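PDB 7L15: T cell receptor gamma chain, which pairs with a mu chain to form the marsupial gamma-mu T cell receptor, which probably recognises antigen at the T cell surface. Local coordinates for residues 36-41 / 96-101; 48-53 / 68-73. All coordinates share one frame; numbering follows the deposited sequence.

Interaction 1: 36-41 / 96-101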
loop_
_atom_site.group_PDB
_atom_site.type_symbol
_atom_site.label_atom_id
_atom_site.label_comp_id
_atom_site.label_asym_id
_atom_site.label_seq_id
_atom_site.Cartn_x
_atom_site.Cartn_y
_atom_site.Cartn_z
ATOM N N HIS B 36 7.434 -13.987 -13.823
ATOM C CA HIS B 36 7.357 -14.751 -12.582
ATOM C C HIS B 36 6.117 -14.346 -11.801
ATOM O O HIS B 36 5.746 -13.174 -11.792
ATOM C CB HIS B 36 8.600 -14.521 -11.719
ATOM C CG HIS B 36 9.889 -14.739 -12.444
ATOM N ND1 HIS B 36 10.682 -15.849 -12.232
ATOM C CD2 HIS B 36 10.529 -13.990 -13.375
ATOM C CE1 HIS B 36 11.755 -15.774 -13.000
ATOM N NE2 HIS B 36 11.687 -14.655 -13.703
ATOM N N TRP B 37 5.485 -15.314 -11.137
ATOM C CA TRP B 37 4.263 -15.081 -10.367
ATOM C C TRP B 37 4.501 -15.488 -8.923
ATOM O O TRP B 37 4.677 -16.674 -8.636
ATOM C CB TRP B 37 3.073 -15.846 -10.946
ATOM C CG TRP B 37 2.481 -15.169 -12.145
ATOM C CD1 TRP B 37 2.728 -15.455 -13.450
ATOM C CD2 TRP B 37 1.559 -14.074 -12.144
ATOM N NE1 TRP B 37 2.008 -14.614 -14.268
ATOM C CE2 TRP B 37 1.281 -13.759 -13.487
ATOM C CE3 TRP B 37 0.927 -13.348 -11.141
ATOM C CZ2 TRP B 37 0.409 -12.740 -13.850
ATOM C CZ3 TRP B 37 0.063 -12.322 -11.508
ATOM C CH2 TRP B 37 -0.189 -12.034 -12.848
ATOM N N TYR B 38 4.497 -14.502 -8.025
ATOM C CA TYR B 38 4.690 -14.697 -6.597
ATOM C C TYR B 38 3.363 -14.502 -5.873
ATOM O O TYR B 38 2.470 -13.797 -6.351
ATOM C CB TYR B 38 5.728 -13.703 -6.028
ATOM C CG TYR B 38 7.179 -14.016 -6.416
ATOM C CD1 TYR B 38 7.676 -13.687 -7.666
ATOM C CD2 TYR B 38 8.040 -14.614 -5.511
ATOM C CE1 TYR B 38 8.991 -13.965 -8.020
ATOM C CE2 TYR B 38 9.353 -14.889 -5.846
ATOM C CZ TYR B 38 9.823 -14.572 -7.099
ATOM O OH TYR B 38 11.133 -14.851 -7.420
ATOM N N ARG B 39 3.235 -15.144 -4.717
ATOM C CA ARG B 39 2.062 -15.005 -3.878
ATOM C C ARG B 39 2.489 -14.604 -2.480
ATOM O O ARG B 39 3.466 -15.128 -1.939
ATOM C CB ARG B 39 1.237 -16.291 -3.803
ATOM C CG ARG B 39 0.063 -16.185 -2.820
ATOM C CD ARG B 39 -0.869 -17.382 -2.912
ATOM N NE ARG B 39 -0.175 -18.614 -2.567
ATOM C CZ ARG B 39 -0.690 -19.828 -2.703
ATOM N NH1 ARG B 39 -1.921 -19.989 -3.179
ATOM N NH2 ARG B 39 0.029 -20.874 -2.338
ATOM N N SER B 40 1.713 -13.713 -1.885
ATOM C CA SER B 40 1.938 -13.243 -0.535
ATOM C C SER B 40 0.688 -13.488 0.300
ATOM O O SER B 40 -0.407 -13.062 -0.082
ATOM C CB SER B 40 2.281 -11.763 -0.563
ATOM O OG SER B 40 2.210 -11.225 0.721
ATOM N N GLN B 41 0.855 -14.138 1.463
ATOM C CA GLN B 41 -0.249 -14.349 2.391
ATOM C C GLN B 41 0.206 -13.940 3.779
ATOM O O GLN B 41 1.363 -14.153 4.153
ATOM C CB GLN B 41 -0.752 -15.827 2.397
ATOM C CG GLN B 41 -1.274 -16.354 1.041
ATOM C CD GLN B 41 -1.610 -17.855 1.048
ATOM O OE1 GLN B 41 -0.857 -18.691 1.581
ATOM N NE2 GLN B 41 -2.751 -18.193 0.468
ATOM N N HIS B 96 1.628 -11.214 -7.178
ATOM C CA HIS B 96 2.474 -10.260 -7.875
ATOM C C HIS B 96 3.127 -10.948 -9.061
ATOM O O HIS B 96 3.697 -12.033 -8.914
ATOM C CB HIS B 96 3.579 -9.725 -6.967
ATOM C CG HIS B 96 3.089 -9.017 -5.741
ATOM N ND1 HIS B 96 2.957 -7.650 -5.680
ATOM C CD2 HIS B 96 2.750 -9.481 -4.516
ATOM C CE1 HIS B 96 2.539 -7.302 -4.478
ATOM N NE2 HIS B 96 2.392 -8.397 -3.755
ATOM N N CYS B 97 3.079 -10.312 -10.221
ATOM C CA CYS B 97 3.985 -10.726 -11.278
ATOM C C CYS B 97 5.315 -10.003 -11.112
ATOM O O CYS B 97 5.390 -8.938 -10.506
ATOM C CB CYS B 97 3.399 -10.454 -12.662
ATOM S SG CYS B 97 2.974 -8.750 -13.004
ATOM N N ALA B 98 6.376 -10.612 -11.628
ATOM C CA ALA B 98 7.702 -10.054 -11.436
ATOM C C ALA B 98 8.550 -10.339 -12.662
ATOM O O ALA B 98 8.247 -11.238 -13.455
ATOM C CB ALA B 98 8.371 -10.624 -10.188
ATOM N N SER B 99 9.633 -9.571 -12.800
ATOM C CA SER B 99 10.594 -9.817 -13.868
ATOM C C SER B 99 12.002 -9.470 -13.409
ATOM O O SER B 99 12.222 -8.438 -12.768
ATOM C CB SER B 99 10.258 -9.009 -15.128
ATOM O OG SER B 99 11.097 -9.415 -16.190
ATOM N N TRP B 100 12.953 -10.333 -13.756
ATOM C CA TRP B 100 14.362 -10.021 -13.574
ATOM C C TRP B 100 14.766 -8.866 -14.476
ATOM O O TRP B 100 14.366 -8.803 -15.642
ATOM C CB TRP B 100 15.228 -11.238 -13.895
ATOM C CG TRP B 100 15.273 -12.270 -12.813
ATOM C CD1 TRP B 100 14.788 -13.540 -12.878
ATOM C CD2 TRP B 100 15.834 -12.118 -11.497
ATOM N NE1 TRP B 100 15.010 -14.193 -11.684
ATOM C CE2 TRP B 100 15.653 -13.341 -10.824
ATOM C CE3 TRP B 100 16.467 -11.065 -10.828
ATOM C CZ2 TRP B 100 16.079 -13.543 -9.514
ATOM C CZ3 TRP B 100 16.895 -11.268 -9.527
ATOM C CH2 TRP B 100 16.700 -12.500 -8.885
ATOM N N ASP B 101 15.569 -7.938 -13.920
ATOM C CA ASP B 101 16.227 -6.860 -14.677
ATOM C C ASP B 101 17.666 -6.764 -14.153
ATOM O O ASP B 101 18.006 -5.898 -13.340
ATOM C CB ASP B 101 15.480 -5.528 -14.549
ATOM C CG ASP B 101 16.075 -4.428 -15.422
ATOM O OD1 ASP B 101 17.135 -4.656 -16.045
ATOM O OD2 ASP B 101 15.475 -3.331 -15.491
#
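His-36 lies in the antiparallel pairing of two strands, its backbone bonded twice to Ala-98 and its imidazole reaching on to Trp-100. NE2 of His-36 comes 3.4 Å from CD1 of Trp-100, and the rings, centroids 4.9 Å apart, meet obliquely with their planes at 89°. The carbonyl O of Ala-98 sits at the in-plane edge of the imidazole. ND1 of His-36 bonds to NH1 of Arg-48, while NE1 of Trp-100 bonds to the O of Asp-116 of the mu chain, so a polar aromatic pair suits this buried interchain face.

His-96 grips Tyr-38 by two backbone bonds: Tyr-38 N reaches His-96 O at 2.7 Å and His-96 N reaches Tyr-38 O at 2.8 Å. Between these pairs comes the hallmark of the immunoglobulin fold, here in a V domain, a core tryptophan against the disulfide: CB of Cys-97 stands 3.8 Å from the centroid of the six-membered ring of Trp-37, over its face, and SG forms the disulfide with Cys-25.

Tyr-38 shares its face of the sheet with both histidines. Its CG lies anti to the carbonyl carbon (chi1 -73°), and the ring passes beside Ala-98, CD1 4.0 Å from CB; the small methyl lets the broad ring lie close. Its OH bonds to Lys-105 and to Leu-118 N of the mu chain, and the ring of His-96, whose ND1 bonds to Gly-108 O, meets Trp-53 of that chain edge-to-face.

Interaction 2: 48-53 / 68-73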
loop_
_atom_site.group_PDB
_atom_site.type_symbol
_atom_site.label_atom_id
_atom_site.label_comp_id
_atom_site.label_asym_id
_atom_site.label_seq_id
_atom_site.Cartn_x
_atom_site.Cartn_y
_atom_site.Cartn_z
ATOM N N ARG B 48 7.339 -17.933 -4.826
ATOM C CA ARG B 48 7.016 -18.000 -6.235
ATOM C C ARG B 48 6.155 -19.226 -6.490
ATOM O O ARG B 48 6.381 -20.290 -5.906
ATOM C CB ARG B 48 8.282 -18.046 -7.083
ATOM C CG ARG B 48 7.967 -17.820 -8.560
ATOM C CD ARG B 48 9.214 -17.837 -9.430
ATOM N NE ARG B 48 9.715 -19.193 -9.605
ATOM C CZ ARG B 48 10.793 -19.508 -10.313
ATOM N NH1 ARG B 48 11.496 -18.557 -10.918
ATOM N NH2 ARG B 48 11.170 -20.776 -10.406
ATOM N N LEU B 49 5.124 -19.056 -7.317
ATOM C CA LEU B 49 4.257 -20.161 -7.701
ATOM C C LEU B 49 4.686 -20.814 -9.006
ATOM O O LEU B 49 4.640 -22.040 -9.117
ATOM C CB LEU B 49 2.807 -19.681 -7.837
ATOM C CG LEU B 49 2.197 -18.905 -6.667
ATOM C CD1 LEU B 49 0.682 -18.827 -6.778
ATOM C CD2 LEU B 49 2.585 -19.513 -5.341
ATOM N N LEU B 50 5.100 -20.024 -9.995
ATOM C CA LEU B 50 5.443 -20.536 -11.317
ATOM C C LEU B 50 6.254 -19.478 -12.050
ATOM O O LEU B 50 6.282 -18.309 -11.661
ATOM C CB LEU B 50 4.193 -20.912 -12.131
ATOM C CG LEU B 50 3.231 -19.847 -12.683
ATOM C CD1 LEU B 50 3.772 -19.119 -13.915
ATOM C CD2 LEU B 50 1.890 -20.485 -13.027
ATOM N N VAL B 51 6.882 -19.898 -13.144
ATOM C CA VAL B 51 7.559 -18.988 -14.055
ATOM C C VAL B 51 7.132 -19.325 -15.480
ATOM O O VAL B 51 6.936 -20.495 -15.830
ATOM C CB VAL B 51 9.093 -19.043 -13.899
ATOM C CG1 VAL B 51 9.623 -20.441 -14.205
ATOM C CG2 VAL B 51 9.745 -18.001 -14.793
ATOM N N TYR B 52 6.952 -18.292 -16.292
ATOM C CA TYR B 52 6.418 -18.420 -17.635
ATOM C C TYR B 52 7.409 -17.811 -18.610
ATOM O O TYR B 52 7.858 -16.675 -18.417
ATOM C CB TYR B 52 5.057 -17.726 -17.745
ATOM C CG TYR B 52 4.500 -17.619 -19.150
ATOM C CD1 TYR B 52 3.954 -18.724 -19.793
ATOM C CD2 TYR B 52 4.498 -16.405 -19.821
ATOM C CE1 TYR B 52 3.431 -18.620 -21.076
ATOM C CE2 TYR B 52 3.977 -16.288 -21.100
ATOM C CZ TYR B 52 3.446 -17.396 -21.727
ATOM O OH TYR B 52 2.932 -17.278 -23.004
ATOM N N SER B 53 7.761 -18.581 -19.638
ATOM C CA SER B 53 8.611 -18.106 -20.724
ATOM C C SER B 53 7.711 -17.551 -21.824
ATOM O O SER B 53 6.952 -18.300 -22.450
ATOM C CB SER B 53 9.487 -19.240 -21.251
ATOM O OG SER B 53 10.275 -18.813 -22.349
ATOM N N ASP B 68 -2.457 -28.077 -12.989
ATOM C CA ASP B 68 -3.916 -28.041 -12.923
ATOM C C ASP B 68 -4.411 -26.892 -12.052
ATOM O O ASP B 68 -5.529 -26.403 -12.246
ATOM C CB ASP B 68 -4.464 -29.349 -12.357
ATOM C CG ASP B 68 -4.137 -30.547 -13.214
ATOM O OD1 ASP B 68 -3.261 -30.447 -14.099
ATOM O OD2 ASP B 68 -4.771 -31.600 -12.990
ATOM N N LYS B 69 -3.604 -26.461 -11.084
ATOM C CA LYS B 69 -4.012 -25.457 -10.109
ATOM C C LYS B 69 -3.646 -24.040 -10.547
ATOM O O LYS B 69 -4.475 -23.135 -10.438
ATOM C CB LYS B 69 -3.387 -25.790 -8.743
ATOM C CG LYS B 69 -3.776 -24.867 -7.589
ATOM C CD LYS B 69 -5.257 -24.940 -7.254
ATOM C CE LYS B 69 -5.630 -23.948 -6.150
ATOM N NZ LYS B 69 -7.091 -23.977 -5.899
ATOM N N VAL B 70 -2.425 -23.827 -11.043
ATOM C CA VAL B 70 -1.975 -22.523 -11.524
ATOM C C VAL B 70 -1.288 -22.709 -12.866
ATOM O O VAL B 70 -0.525 -23.661 -13.058
ATOM C CB VAL B 70 -1.017 -21.825 -10.535
ATOM C CG1 VAL B 70 -1.779 -21.339 -9.342
ATOM C CG2 VAL B 70 0.112 -22.784 -10.119
ATOM N N ARG B 71 -1.537 -21.780 -13.784
ATOM C CA ARG B 71 -1.068 -21.903 -15.157
ATOM C C ARG B 71 -1.032 -20.509 -15.764
ATOM O O ARG B 71 -2.028 -19.781 -15.690
ATOM C CB ARG B 71 -1.996 -22.829 -15.962
ATOM C CG ARG B 71 -1.476 -23.259 -17.329
ATOM C CD ARG B 71 -2.543 -24.034 -18.117
ATOM N NE ARG B 71 -3.641 -23.165 -18.546
ATOM C CZ ARG B 71 -3.593 -22.382 -19.620
ATOM N NH1 ARG B 71 -4.634 -21.623 -19.931
ATOM N NH2 ARG B 71 -2.499 -22.353 -20.377
ATOM N N ALA B 72 0.106 -20.134 -16.343
ATOM C CA ALA B 72 0.228 -18.866 -17.050
ATOM C C ALA B 72 0.156 -19.080 -18.557
ATOM O O ALA B 72 0.664 -20.077 -19.079
ATOM C CB ALA B 72 1.536 -18.166 -16.698
ATOM N N TYR B 73 -0.466 -18.133 -19.260
ATOM C CA TYR B 73 -0.552 -18.178 -20.713
ATOM C C TYR B 73 -0.483 -16.749 -21.252
ATOM O O TYR B 73 -0.334 -15.787 -20.491
ATOM C CB TYR B 73 -1.812 -18.942 -21.150
ATOM C CG TYR B 73 -3.117 -18.197 -20.985
ATOM C CD1 TYR B 73 -3.607 -17.865 -19.727
ATOM C CD2 TYR B 73 -3.878 -17.849 -22.094
ATOM C CE1 TYR B 73 -4.814 -17.179 -19.585
ATOM C CE2 TYR B 73 -5.079 -17.168 -21.964
ATOM C CZ TYR B 73 -5.543 -16.836 -20.711
ATOM O OH TYR B 73 -6.735 -16.161 -20.598
#
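The ring of Tyr-52 lies obliquely against the main chain of Ala-72 and Tyr-73. CD1 of Tyr-52 lies 3.6 Å from O of Ala-72, and at the far end OH of Tyr-52 is 3.9 Å from C of Tyr-73. With CG anti to the backbone N (chi1 171°), the ring runs along this piece of strand, while its root packs on the alanine, CB of Tyr-52 to CB of Ala-72 at 3.7 Å. Tyrosine suits the place because its length is apolar and its hydroxyl finds a polar partner, Ser-57 OG.

Leu-50 carries the middle of the contact with a forked tip. Its first torsion puts CG between the backbone N and the carbonyl carbon, and the next, chi2 76°, parts the two methyls onto different targets: CD1 lies 3.7 Å from CB of Ala-72, and CD2 sits 3.7 Å from N of Arg-71, against the backbone. CD2 also touches Val-70, 4.1 Å from its CB.

This is the interior of the immunoglobulin sandwich near one margin, where strand 47-53 of the larger sheet faces strand 70-75, the outermost strand of the other. The short segments run nearly parallel, 22° apart with axes 7.5 Å at closest approach, and no hydrogen bond crosses; the strands meet by side chains packing on side chains and on the facing main chain. A single methyl at Ala-72 lets Leu-50 and Tyr-52 both come close.

Leu-49 also turns inward, next to Leu-50. Both leucines bond by backbone to Trp-37, and the helix-like backbone at Leu-49 is consistent with a classic beta bulge. CD1 of Leu-49 comes only to 4.4 Å from CG1 of Val-70, and Phe-65 packs against both residues.

How the interactions relate
After three earlier strands the chain reaches strand 34-40, then turns back as the adjacent strand 47-53. Continuing through 58-61, it crosses to the opposite sheet at 70-75, where interaction 2 closes a short loop with 14 residues between its segments. Strand 79-84 follows, and the return at 93-101 closes the wider loop of interaction 1, so interaction 2 is nested inside it. Interaction 1 joins neighbours within one sheet; interaction 2 bridges the two sheets near the margin. They meet where strands 34-40 and 47-53 pair, with CD2 of Tyr-38 packing 3.5 Å from N of Arg-48.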